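Soluble lytic murein transglycosylase (Escherichia coli, PDB 1QSA) cleaves the glycosidic bonds between N-acetylmuramic acid and N-acetylglucosamine in peptidoglycan, forming a 1,6-anhydro bond in the N-acetylmuramic acid residue. Local coordinates at residues Leu419-Phe424 / His444-Phe449; Trp428-Val433 / Trp481-Lys486; Phe449-Asn454 / Ala596-Phe601; Met495-Gly500 / Glu524-Ile529. One frame throughout, in Å; residues are numbered along the deposited sequence.

Contacts 1, 2 and 3 adjoin one another where the L-domain helices meet the lysozyme-like Slt domain, whereas contact 4 lies inside that domain, about 25 Å from contact 1 between centres. Contact 1 is partly buried and ionic, an arginine gripping two glutamates; the other three are buried. Contact 2 joins helix 429-438 to the loop after helix 468-479 through packing and a water bridge. Contact 3 is largely aromatic and sets helix 582-601 on the linker that follows helix 445-448; it shares Phe449 with contact 1, and Trp481 NE1 of contact 2 is hydrogen-bonded to its Tyr598 OH. Contact 4 relies on an asparagine amide and aliphatic side chains.

Contact 1 of 4, residues Leu419-Phe424 / His444-Phe449; sequences LARYAF and HLEERF. With SO4 (sulfate ion), chain B; SO4 (sulfate ion), chain H.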
# COMPACT_ATOMS: atom_id res chain seq x y z
N LEU A 419 19.42 -12.62 9.83
CA LEU A 419 19.38 -11.16 9.86
C LEU A 419 18.17 -10.67 10.67
O LEU A 419 18.28 -9.73 11.47
CB LEU A 419 19.38 -10.59 8.42
CG LEU A 419 20.72 -10.67 7.67
CD1 LEU A 419 20.55 -10.28 6.21
CD2 LEU A 419 21.74 -9.75 8.35
N ALA A 420 17.02 -11.32 10.49
CA ALA A 420 15.82 -10.95 11.25
C ALA A 420 16.10 -11.11 12.76
O ALA A 420 15.84 -10.20 13.55
CB ALA A 420 14.63 -11.83 10.84
N ARG A 421 16.71 -12.23 13.14
CA ARG A 421 17.01 -12.49 14.55
C ARG A 421 18.09 -11.56 15.10
O ARG A 421 18.02 -11.16 16.25
CB ARG A 421 17.41 -13.96 14.75
CG ARG A 421 17.58 -14.35 16.21
CD ARG A 421 16.25 -14.26 16.96
NE ARG A 421 16.43 -14.33 18.41
CZ ARG A 421 15.46 -14.62 19.27
NH1 ARG A 421 14.23 -14.88 18.82
NH2 ARG A 421 15.71 -14.65 20.57
N TYR A 422 19.06 -11.21 14.26
CA TYR A 422 20.13 -10.29 14.66
C TYR A 422 19.50 -8.92 14.99
O TYR A 422 19.79 -8.32 16.02
CB TYR A 422 21.15 -10.14 13.53
CG TYR A 422 22.33 -9.29 13.90
CD1 TYR A 422 23.43 -9.85 14.55
CD2 TYR A 422 22.37 -7.93 13.59
CE1 TYR A 422 24.54 -9.07 14.88
CE2 TYR A 422 23.48 -7.14 13.92
CZ TYR A 422 24.55 -7.72 14.57
OH TYR A 422 25.65 -6.96 14.91
N ALA A 423 18.59 -8.47 14.13
CA ALA A 423 17.89 -7.21 14.35
C ALA A 423 17.05 -7.30 15.63
O ALA A 423 17.11 -6.42 16.49
CB ALA A 423 17.01 -6.89 13.15
N PHE A 424 16.30 -8.40 15.77
CA PHE A 424 15.47 -8.66 16.95
C PHE A 424 16.33 -8.62 18.23
O PHE A 424 15.95 -7.98 19.21
CB PHE A 424 14.77 -10.03 16.79
CG PHE A 424 13.93 -10.44 17.97
CD1 PHE A 424 12.58 -10.10 18.03
CD2 PHE A 424 14.48 -11.18 19.02
CE1 PHE A 424 11.79 -10.49 19.13
CE2 PHE A 424 13.69 -11.58 20.11
CZ PHE A 424 12.34 -11.23 20.17
N HIS A 444 7.81 -17.39 11.39
CA HIS A 444 8.79 -16.95 12.40
C HIS A 444 8.10 -15.85 13.22
O HIS A 444 8.50 -14.68 13.21
CB HIS A 444 10.05 -16.40 11.74
CG HIS A 444 10.99 -17.45 11.24
ND1 HIS A 444 10.65 -18.33 10.23
CD2 HIS A 444 12.25 -17.78 11.62
CE1 HIS A 444 11.67 -19.15 10.01
NE2 HIS A 444 12.64 -18.83 10.84
N LEU A 445 7.06 -16.25 13.95
CA LEU A 445 6.25 -15.29 14.69
C LEU A 445 6.93 -14.37 15.69
O LEU A 445 6.53 -13.21 15.82
CB LEU A 445 5.04 -15.99 15.35
CG LEU A 445 4.10 -16.74 14.39
CD1 LEU A 445 2.91 -17.30 15.18
CD2 LEU A 445 3.62 -15.82 13.27
N GLU A 446 7.95 -14.86 16.39
CA GLU A 446 8.61 -14.02 17.39
C GLU A 446 9.26 -12.79 16.76
O GLU A 446 9.17 -11.69 17.32
CB GLU A 446 9.66 -14.82 18.20
CG GLU A 446 10.04 -14.08 19.46
CD GLU A 446 10.93 -14.85 20.40
OE1 GLU A 446 11.62 -15.79 19.96
OE2 GLU A 446 10.95 -14.49 21.60
N GLU A 447 9.91 -12.97 15.61
CA GLU A 447 10.57 -11.88 14.90
C GLU A 447 9.57 -10.98 14.17
O GLU A 447 9.83 -9.79 13.97
CB GLU A 447 11.62 -12.41 13.92
CG GLU A 447 12.83 -13.11 14.59
CD GLU A 447 12.52 -14.51 15.09
OE1 GLU A 447 11.63 -15.19 14.52
OE2 GLU A 447 13.17 -14.95 16.05
N ARG A 448 8.43 -11.56 13.78
CA ARG A 448 7.39 -10.79 13.10
C ARG A 448 6.59 -9.92 14.08
O ARG A 448 6.01 -8.91 13.69
CB ARG A 448 6.38 -11.72 12.40
CG ARG A 448 6.94 -12.55 11.23
CD ARG A 448 5.81 -13.35 10.52
NE ARG A 448 4.84 -12.45 9.92
CZ ARG A 448 3.54 -12.71 9.79
NH1 ARG A 448 3.04 -13.89 10.15
NH2 ARG A 448 2.73 -11.80 9.27
N PHE A 449 6.52 -10.34 15.34
CA PHE A 449 5.72 -9.62 16.33
C PHE A 449 6.50 -9.35 17.59
O PHE A 449 6.14 -9.82 18.68
CB PHE A 449 4.43 -10.42 16.60
CG PHE A 449 3.60 -10.63 15.36
CD1 PHE A 449 2.86 -9.57 14.83
CD2 PHE A 449 3.67 -11.84 14.65
CE1 PHE A 449 2.20 -9.70 13.60
CE2 PHE A 449 3.02 -11.98 13.42
CZ PHE A 449 2.29 -10.91 12.89
S SO4 B . -0.76 -13.64 9.67
O1 SO4 B . -1.90 -13.34 10.56
O2 SO4 B . 0.26 -14.41 10.42
O3 SO4 B . -1.26 -14.44 8.54
O4 SO4 B . -0.16 -12.40 9.15
S SO4 H . 3.16 -8.45 7.58
O1 SO4 H . 2.19 -9.13 8.45
O2 SO4 H . 2.53 -8.11 6.29
O3 SO4 H . 3.62 -7.21 8.24
O4 SO4 H . 4.31 -9.34 7.35
O HOH W 1 13.52 -14.46 22.61
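Arg421, on helix 413-425, reaches across to Glu446 and Glu447 of the short helix 445-448. From CB the chain starts with CG opposite the backbone N (chi1 -173°), and a bend at the next bond, chi2, brings the guanidinium to the glutamates. CD passes 3.3 Å from Glu447 OE2, and NE makes a weak hydrogen bond to Asn425 OD1. NH1 carries two salt bridges, its two N-H groups going to Glu446 OE1 and Glu447 OE2 at 3.0 Å each. Both oxygens lie in the guanidinium plane, yet Glu447 OE2 is met close to its C-O axis and Glu446 OE1 from well above its carboxylate plane. The N-H...O angles are 165° to Glu447 and 153° to Glu446. NH2 donates to a water that in turn donates to Glu446 OE2. Phe424 CD2 lies over the centre of one guanidinium face, while its CZ packs 3.7 Å from Glu446 CG. With a leucine in place of Arg421, the adjacent carboxylates would probably lose the positive charge between them and repel each other. One cation shared by successive acids thus ties two helices together and is likely to help keep both glutamates ionised.

Contact 2 of 4, residues Trp428-Val433 / Trp481-Lys486; sequences WWDLSV and WNPKVK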
# COMPACT_ATOMS: atom_id res chain seq x y z
N TRP A 428 16.07 -3.76 17.18
CA TRP A 428 15.82 -2.98 15.96
C TRP A 428 14.52 -3.64 15.46
O TRP A 428 14.52 -4.42 14.49
CB TRP A 428 16.93 -3.19 14.93
CG TRP A 428 18.31 -2.70 15.38
CD1 TRP A 428 18.59 -1.82 16.37
CD2 TRP A 428 19.56 -3.08 14.80
NE1 TRP A 428 19.95 -1.61 16.45
CE2 TRP A 428 20.57 -2.37 15.49
CE3 TRP A 428 19.94 -3.94 13.76
CZ2 TRP A 428 21.94 -2.50 15.18
CZ3 TRP A 428 21.30 -4.08 13.45
CH2 TRP A 428 22.28 -3.36 14.16
N TRP A 429 13.42 -3.32 16.14
CA TRP A 429 12.11 -3.94 15.87
C TRP A 429 11.63 -3.81 14.44
O TRP A 429 11.14 -4.79 13.86
CB TRP A 429 11.06 -3.40 16.84
CG TRP A 429 11.54 -3.34 18.28
CD1 TRP A 429 11.58 -2.23 19.08
CD2 TRP A 429 11.99 -4.44 19.08
NE1 TRP A 429 12.01 -2.58 20.33
CE2 TRP A 429 12.26 -3.93 20.37
CE3 TRP A 429 12.18 -5.81 18.84
CZ2 TRP A 429 12.71 -4.73 21.42
CZ3 TRP A 429 12.64 -6.62 19.90
CH2 TRP A 429 12.89 -6.07 21.17
N ASP A 430 11.73 -2.60 13.89
CA ASP A 430 11.33 -2.42 12.50
C ASP A 430 12.15 -3.26 11.51
O ASP A 430 11.61 -3.84 10.57
CB ASP A 430 11.27 -0.94 12.08
CG ASP A 430 12.48 -0.12 12.51
OD1 ASP A 430 13.50 -0.65 12.99
OD2 ASP A 430 12.37 1.11 12.38
N LEU A 431 13.46 -3.34 11.74
CA LEU A 431 14.32 -4.14 10.87
C LEU A 431 14.00 -5.62 10.98
O LEU A 431 14.06 -6.35 9.99
CB LEU A 431 15.80 -3.86 11.16
CG LEU A 431 16.18 -2.38 11.03
CD1 LEU A 431 17.71 -2.23 11.17
CD2 LEU A 431 15.72 -1.84 9.66
N SER A 432 13.65 -6.07 12.18
CA SER A 432 13.29 -7.46 12.39
C SER A 432 12.06 -7.78 11.53
O SER A 432 12.07 -8.75 10.77
CB SER A 432 12.98 -7.71 13.88
OG SER A 432 12.51 -9.03 14.11
N VAL A 433 11.03 -6.94 11.60
CA VAL A 433 9.81 -7.18 10.80
C VAL A 433 10.14 -7.11 9.30
O VAL A 433 9.72 -7.97 8.50
CB VAL A 433 8.67 -6.16 11.14
CG1 VAL A 433 7.50 -6.34 10.17
CG2 VAL A 433 8.17 -6.37 12.59
N TRP A 481 6.36 -1.17 13.16
CA TRP A 481 7.31 -0.70 14.16
C TRP A 481 8.33 0.37 13.76
O TRP A 481 9.28 0.60 14.50
CB TRP A 481 7.99 -1.87 14.87
CG TRP A 481 7.02 -2.72 15.66
CD1 TRP A 481 6.77 -4.06 15.50
CD2 TRP A 481 6.15 -2.27 16.71
NE1 TRP A 481 5.79 -4.46 16.38
CE2 TRP A 481 5.40 -3.38 17.13
CE3 TRP A 481 5.94 -1.02 17.32
CZ2 TRP A 481 4.44 -3.29 18.15
CZ3 TRP A 481 4.99 -0.93 18.33
CH2 TRP A 481 4.25 -2.06 18.74
N ASN A 482 8.15 1.02 12.61
CA ASN A 482 9.08 2.10 12.24
C ASN A 482 8.45 3.40 12.80
O ASN A 482 7.42 3.85 12.30
CB ASN A 482 9.23 2.17 10.72
CG ASN A 482 10.07 3.35 10.27
OD1 ASN A 482 10.51 4.17 11.08
ND2 ASN A 482 10.32 3.42 8.97
N PRO A 483 9.07 4.01 13.83
CA PRO A 483 8.54 5.24 14.43
C PRO A 483 8.64 6.50 13.57
O PRO A 483 8.03 7.52 13.89
CB PRO A 483 9.37 5.40 15.71
CG PRO A 483 10.70 4.82 15.33
CD PRO A 483 10.34 3.61 14.48
N LYS A 484 9.41 6.43 12.48
CA LYS A 484 9.64 7.58 11.62
C LYS A 484 8.87 7.55 10.30
O LYS A 484 8.99 8.49 9.50
CB LYS A 484 11.15 7.69 11.33
CG LYS A 484 12.02 7.61 12.59
CD LYS A 484 11.72 8.73 13.56
CE LYS A 484 12.51 8.60 14.86
NZ LYS A 484 12.19 9.73 15.79
N VAL A 485 8.07 6.52 10.07
CA VAL A 485 7.36 6.43 8.79
C VAL A 485 6.16 7.38 8.69
O VAL A 485 5.45 7.61 9.67
CB VAL A 485 6.93 4.97 8.47
CG1 VAL A 485 5.81 4.49 9.40
CG2 VAL A 485 6.51 4.84 7.01
N LYS A 486 6.01 8.02 7.52
CA LYS A 486 4.89 8.91 7.26
C LYS A 486 4.26 8.48 5.94
O LYS A 486 4.98 8.24 4.97
CB LYS A 486 5.35 10.36 7.11
CG LYS A 486 5.88 10.99 8.34
CD LYS A 486 6.34 12.43 8.05
CE LYS A 486 5.18 13.33 7.63
NZ LYS A 486 5.67 14.72 7.34
O HOH W 2 11.66 -0.30 15.60
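Where the loop leaving helix 468-479 of the lysozyme-like Slt domain passes the first turns of helix 429-438, Trp481 and Asn482 pack against Trp429, Asp430 and Val433. The backbones come close, with Asp430 CA and Trp481 CA 4.7 Å apart. A water bridges the two backbones, accepting from Asp430 N and donating to Trp481 O. Trp429 CB meets Trp481 CB at 4.0 Å before the two indoles diverge, and Val433 CG2 comes up in the plane of the Trp481 ring, at the edge beside CD1. Next to CD1 in that ring, NE1 is hydrogen-bonded to Tyr598 OH. Asn482 opens a type I turn ending at Val485 and is also the head of an Asx turn: its OD1 accepts from Lys484 N at 2.9 Å, with the donor 44° out of the amide plane. Asn482 ND2 is bound to Asn398 OD1, which fixes the rotation of the amide. Asp430 has CG between its backbone N and carbonyl carbon (chi1 46°), a torsion that lets OD1 take a weak bond from Leu431 N while OD2 lies 3.4 Å from Asn482 CA. The carboxylate and amide planes stand 76° apart. Asp397 OD2 lies close to Asp430 OD2, a pairing of like charges that would probably raise the pKa of one of these acids.

Contact 3 of 4, residues Phe449-Asn454 / Ala596-Phe601; sequences FPLAYN and AYYRYF. With SO4 (sulfate ion), chain B.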
# COMPACT_ATOMS: atom_id res chain seq x y z
N PHE A 449 6.52 -10.34 15.34
CA PHE A 449 5.72 -9.62 16.33
C PHE A 449 6.50 -9.35 17.59
O PHE A 449 6.14 -9.82 18.68
CB PHE A 449 4.43 -10.42 16.60
CG PHE A 449 3.60 -10.63 15.36
CD1 PHE A 449 2.86 -9.57 14.83
CD2 PHE A 449 3.67 -11.84 14.65
CE1 PHE A 449 2.20 -9.70 13.60
CE2 PHE A 449 3.02 -11.98 13.42
CZ PHE A 449 2.29 -10.91 12.89
N PRO A 450 7.55 -8.53 17.49
CA PRO A 450 8.38 -8.21 18.65
C PRO A 450 7.66 -7.34 19.68
O PRO A 450 6.78 -6.56 19.31
CB PRO A 450 9.55 -7.45 18.03
CG PRO A 450 8.91 -6.73 16.87
CD PRO A 450 8.03 -7.81 16.28
N LEU A 451 8.05 -7.47 20.95
CA LEU A 451 7.45 -6.68 22.03
C LEU A 451 8.10 -5.30 22.05
O LEU A 451 8.77 -4.91 23.02
CB LEU A 451 7.64 -7.38 23.38
CG LEU A 451 6.94 -8.74 23.48
CD1 LEU A 451 7.20 -9.35 24.85
CD2 LEU A 451 5.44 -8.60 23.23
N ALA A 452 7.84 -4.55 20.99
CA ALA A 452 8.40 -3.21 20.81
C ALA A 452 7.84 -2.13 21.74
O ALA A 452 6.62 -2.09 21.99
CB ALA A 452 8.23 -2.80 19.37
N TYR A 453 8.72 -1.30 22.29
CA TYR A 453 8.36 -0.20 23.17
C TYR A 453 7.47 -0.71 24.30
O TYR A 453 6.53 -0.04 24.72
CB TYR A 453 7.64 0.90 22.36
CG TYR A 453 8.43 1.38 21.16
CD1 TYR A 453 9.44 2.34 21.32
CD2 TYR A 453 8.20 0.85 19.89
CE1 TYR A 453 10.21 2.75 20.24
CE2 TYR A 453 8.97 1.25 18.80
CZ TYR A 453 9.97 2.21 18.99
OH TYR A 453 10.74 2.63 17.93
N ASN A 454 7.80 -1.90 24.82
CA ASN A 454 6.99 -2.54 25.84
C ASN A 454 6.66 -1.66 27.05
O ASN A 454 5.49 -1.53 27.43
CB ASN A 454 7.63 -3.86 26.28
CG ASN A 454 6.73 -4.68 27.18
OD1 ASN A 454 5.71 -5.20 26.73
ND2 ASN A 454 7.09 -4.78 28.45
N ALA A 596 -3.86 -11.50 19.18
CA ALA A 596 -3.69 -12.87 19.69
C ALA A 596 -2.19 -13.22 19.78
O ALA A 596 -1.74 -13.78 20.79
CB ALA A 596 -4.43 -13.87 18.82
N TYR A 597 -1.41 -12.87 18.75
CA TYR A 597 0.03 -13.15 18.78
C TYR A 597 0.67 -12.40 19.94
O TYR A 597 1.48 -12.97 20.67
CB TYR A 597 0.70 -12.70 17.48
CG TYR A 597 0.25 -13.41 16.24
CD1 TYR A 597 -0.17 -14.74 16.28
CD2 TYR A 597 0.24 -12.75 15.00
CE1 TYR A 597 -0.60 -15.39 15.13
CE2 TYR A 597 -0.20 -13.39 13.85
CZ TYR A 597 -0.61 -14.71 13.92
OH TYR A 597 -1.07 -15.34 12.79
N TYR A 598 0.31 -11.13 20.13
CA TYR A 598 0.86 -10.35 21.23
C TYR A 598 0.50 -10.92 22.59
O TYR A 598 1.36 -11.00 23.48
CB TYR A 598 0.50 -8.86 21.10
CG TYR A 598 1.53 -8.15 20.24
CD1 TYR A 598 2.83 -7.98 20.70
CD2 TYR A 598 1.24 -7.76 18.93
CE1 TYR A 598 3.84 -7.45 19.87
CE2 TYR A 598 2.25 -7.24 18.09
CZ TYR A 598 3.54 -7.10 18.56
OH TYR A 598 4.54 -6.68 17.71
N ARG A 599 -0.74 -11.38 22.74
CA ARG A 599 -1.16 -11.99 23.99
C ARG A 599 -0.30 -13.22 24.24
O ARG A 599 0.20 -13.42 25.35
CB ARG A 599 -2.65 -12.34 23.96
CG ARG A 599 -3.53 -11.11 24.19
CD ARG A 599 -5.01 -11.41 24.04
NE ARG A 599 -5.43 -12.51 24.92
CZ ARG A 599 -5.67 -12.38 26.23
NH1 ARG A 599 -5.57 -11.20 26.84
NH2 ARG A 599 -6.04 -13.45 26.93
N TYR A 600 -0.05 -14.01 23.19
CA TYR A 600 0.77 -15.20 23.33
C TYR A 600 2.17 -14.86 23.84
O TYR A 600 2.65 -15.46 24.81
CB TYR A 600 0.87 -15.98 22.01
CG TYR A 600 1.80 -17.17 22.12
CD1 TYR A 600 1.35 -18.37 22.65
CD2 TYR A 600 3.14 -17.07 21.75
CE1 TYR A 600 2.22 -19.45 22.82
CE2 TYR A 600 4.01 -18.13 21.91
CZ TYR A 600 3.54 -19.32 22.45
OH TYR A 600 4.40 -20.38 22.60
N PHE A 601 2.83 -13.90 23.20
CA PHE A 601 4.17 -13.51 23.60
C PHE A 601 4.24 -12.82 24.96
O PHE A 601 5.31 -12.72 25.55
CB PHE A 601 4.86 -12.72 22.48
CG PHE A 601 5.20 -13.56 21.29
CD1 PHE A 601 6.08 -14.64 21.41
CD2 PHE A 601 4.62 -13.31 20.05
CE1 PHE A 601 6.37 -15.47 20.32
CE2 PHE A 601 4.91 -14.13 18.95
CZ PHE A 601 5.78 -15.21 19.08
S SO4 B . -0.76 -13.64 9.67
O1 SO4 B . -1.90 -13.34 10.56
O2 SO4 B . 0.26 -14.41 10.42
O3 SO4 B . -1.26 -14.44 8.54
O4 SO4 B . -0.16 -12.40 9.15
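Phe449 and Tyr597 both set CG anti to the carbonyl carbon (chi1 -60° and -63°), and these torsions bring their rings together between the linker after helix 445-448 and the last turns of helix 582-601. Tyr597 CD2 sits over one face of the phenylalanine, offset toward its rim and 3.3 Å from Phe449 CE2. The ring planes are 42° apart and the centroids 4.6 Å, an oblique meeting. Beyond it, Tyr597 OH stands 2.9 Å from O2 and 3.1 Å from O1 of a sulfate, probably from the crystallisation liquor, that is also held by Arg448 NH1. Tyr598 crosses Phe449 at about a right angle, and its hydroxyl donates to Pro450 O at 2.8 Å, with the donor tilted out of the carbonyl plane. Pro450 O lies near the plane of the tyrosine ring, at its edge. Together with the bond to Trp481 NE1, this donation should hold the phenol group in one orientation. Leu451 adds an aliphatic contact: its CD2 comes to the edge of the Tyr598 ring, 3.7 Å from CD1, and lies 4.2 Å from Phe601 CB. Pro450 O has a second, weak donor in Ala452 N, which closes an inverse gamma turn centred on Leu451. A type II turn from Leu451 to Asn454 then leads into helix 454-461, with Tyr453 as its N-cap residue. The arrangement is that of a connecting segment between helices 445-448 and 454-461, folded into successive tight turns and packed on the aromatic last turns of helix 582-601.

Contact 4 of 4, residues Met495-Gly500 / Glu524-Ile529; sequences MQIMPG and ETNINI. With SO4 (sulfate ion), chain J.
Met495 and Asn526 make the polar link between the loop before helix 499-509 and the early turns of helix 523-540. Met495 N donates to Asn526 OD1 at 2.8 Å, a bent bond (N-H...O 141°) whose donor is tilted 27° from the amide plane; Met495 CB lies against the same oxygen, 3.4 Å from Asn526 OD1. The asparagine reaches the loop because its CG stands opposite the backbone N (chi1 -167°). Its ND2 turns to two carbonyls, Leu520 O and Ser492 O, so the buried amide uses both ends and its flip is settled by three bonds. An alanine at Asn526 would probably leave Met495 N and those two carbonyls without their mates and open a gap beside the loop. This loop contains a G1 beta bulge, with Gln496 and Ile497 paired together against Ser492, in a chain that is mostly helical and has no regular strand. It also passes the predicted catalytic residue of the lysozyme-like domain: Gln496 touches Glu478, and the side chains of Met495 and Glu478 are about 5 Å apart. Ile497 runs alongside the Asn526 side chain, pointing the other way, and its CD1 makes an apolar contact with Ile529 CB at 4.1 Å. The same methyl lies 3.3 Å from Asn526 O, against the helix backbone. Met495 SD comes near Ile527 CA at 4.3 Å. The remaining interaction is with an anion: at the start of helix 499-509, Gly500 N donates to O2 of a sulfate, probably from the crystallisation liquor, at 2.8 Å, with Met498 CE and Pro499 CD also beside that oxygen.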
# COMPACT_ATOMS: atom_id res chain seq x y z
N MET A 495 1.73 4.76 15.36
CA MET A 495 0.30 4.49 15.25
C MET A 495 -0.36 5.23 14.09
O MET A 495 -1.59 5.29 13.99
CB MET A 495 -0.39 4.74 16.60
CG MET A 495 0.19 3.83 17.69
SD MET A 495 -0.59 3.97 19.29
CE MET A 495 -2.18 3.17 18.95
N GLN A 496 0.48 5.74 13.18
CA GLN A 496 0.05 6.43 11.97
C GLN A 496 -1.07 7.43 12.22
O GLN A 496 -2.17 7.35 11.65
CB GLN A 496 -0.33 5.39 10.90
CG GLN A 496 0.90 4.67 10.30
CD GLN A 496 1.69 5.59 9.41
OE1 GLN A 496 1.33 5.81 8.25
NE2 GLN A 496 2.75 6.18 9.94
N ILE A 497 -0.75 8.37 13.09
CA ILE A 497 -1.67 9.41 13.52
C ILE A 497 -1.68 10.58 12.55
O ILE A 497 -0.63 11.11 12.19
CB ILE A 497 -1.26 9.92 14.92
CG1 ILE A 497 -1.25 8.75 15.92
CG2 ILE A 497 -2.27 10.95 15.42
CD1 ILE A 497 -0.62 9.13 17.26
N MET A 498 -2.88 10.96 12.10
CA MET A 498 -3.05 12.10 11.19
C MET A 498 -2.96 13.38 12.04
O MET A 498 -3.38 13.39 13.20
CB MET A 498 -4.41 12.02 10.48
CG MET A 498 -4.51 10.92 9.41
SD MET A 498 -3.51 11.28 7.97
CE MET A 498 -4.49 12.59 7.18
N PRO A 499 -2.40 14.46 11.49
CA PRO A 499 -2.27 15.73 12.22
C PRO A 499 -3.61 16.21 12.79
O PRO A 499 -3.67 16.64 13.94
CB PRO A 499 -1.72 16.69 11.16
CG PRO A 499 -0.88 15.77 10.30
CD PRO A 499 -1.76 14.55 10.16
N GLY A 500 -4.68 16.09 12.01
CA GLY A 500 -5.99 16.52 12.47
C GLY A 500 -6.46 15.71 13.66
O GLY A 500 -6.98 16.25 14.64
N GLU A 524 7.31 8.01 22.29
CA GLU A 524 6.45 8.29 23.44
C GLU A 524 5.28 9.22 23.12
O GLU A 524 4.15 8.96 23.53
CB GLU A 524 7.27 8.84 24.62
CG GLU A 524 6.41 9.11 25.85
CD GLU A 524 7.21 9.23 27.14
OE1 GLU A 524 8.46 9.22 27.10
OE2 GLU A 524 6.59 9.33 28.22
N THR A 525 5.54 10.31 22.39
CA THR A 525 4.49 11.25 22.03
C THR A 525 3.42 10.52 21.20
O THR A 525 2.22 10.67 21.46
CB THR A 525 5.05 12.43 21.19
OG1 THR A 525 6.09 13.09 21.94
CG2 THR A 525 3.95 13.44 20.87
N ASN A 526 3.88 9.73 20.23
CA ASN A 526 2.99 9.00 19.34
C ASN A 526 2.13 8.00 20.14
O ASN A 526 0.91 7.97 20.00
CB ASN A 526 3.81 8.28 18.26
CG ASN A 526 2.95 7.77 17.14
OD1 ASN A 526 2.31 6.73 17.28
ND2 ASN A 526 2.90 8.51 16.04
N ILE A 527 2.76 7.24 21.02
CA ILE A 527 2.05 6.26 21.84
C ILE A 527 1.05 6.96 22.78
O ILE A 527 -0.06 6.49 22.96
CB ILE A 527 3.05 5.35 22.62
CG1 ILE A 527 3.76 4.43 21.62
CG2 ILE A 527 2.33 4.50 23.66
CD1 ILE A 527 5.01 3.73 22.19
N ASN A 528 1.44 8.10 23.32
CA ASN A 528 0.56 8.88 24.21
C ASN A 528 -0.73 9.29 23.46
O ASN A 528 -1.85 8.94 23.86
CB ASN A 528 1.34 10.12 24.68
CG ASN A 528 0.55 11.00 25.66
OD1 ASN A 528 -0.48 10.59 26.20
ND2 ASN A 528 1.05 12.21 25.89
N ILE A 529 -0.57 9.99 22.33
CA ILE A 529 -1.71 10.47 21.57
C ILE A 529 -2.50 9.35 20.89
O ILE A 529 -3.74 9.37 20.87
CB ILE A 529 -1.27 11.54 20.55
CG1 ILE A 529 -0.70 12.74 21.31
CG2 ILE A 529 -2.45 11.99 19.66
CD1 ILE A 529 -0.06 13.82 20.45
S SO4 J . -5.40 16.38 8.33
O1 SO4 J . -4.23 16.74 7.49
O2 SO4 J . -4.99 15.39 9.35
O3 SO4 J . -5.94 17.59 8.98
O4 SO4 J . -6.44 15.77 7.47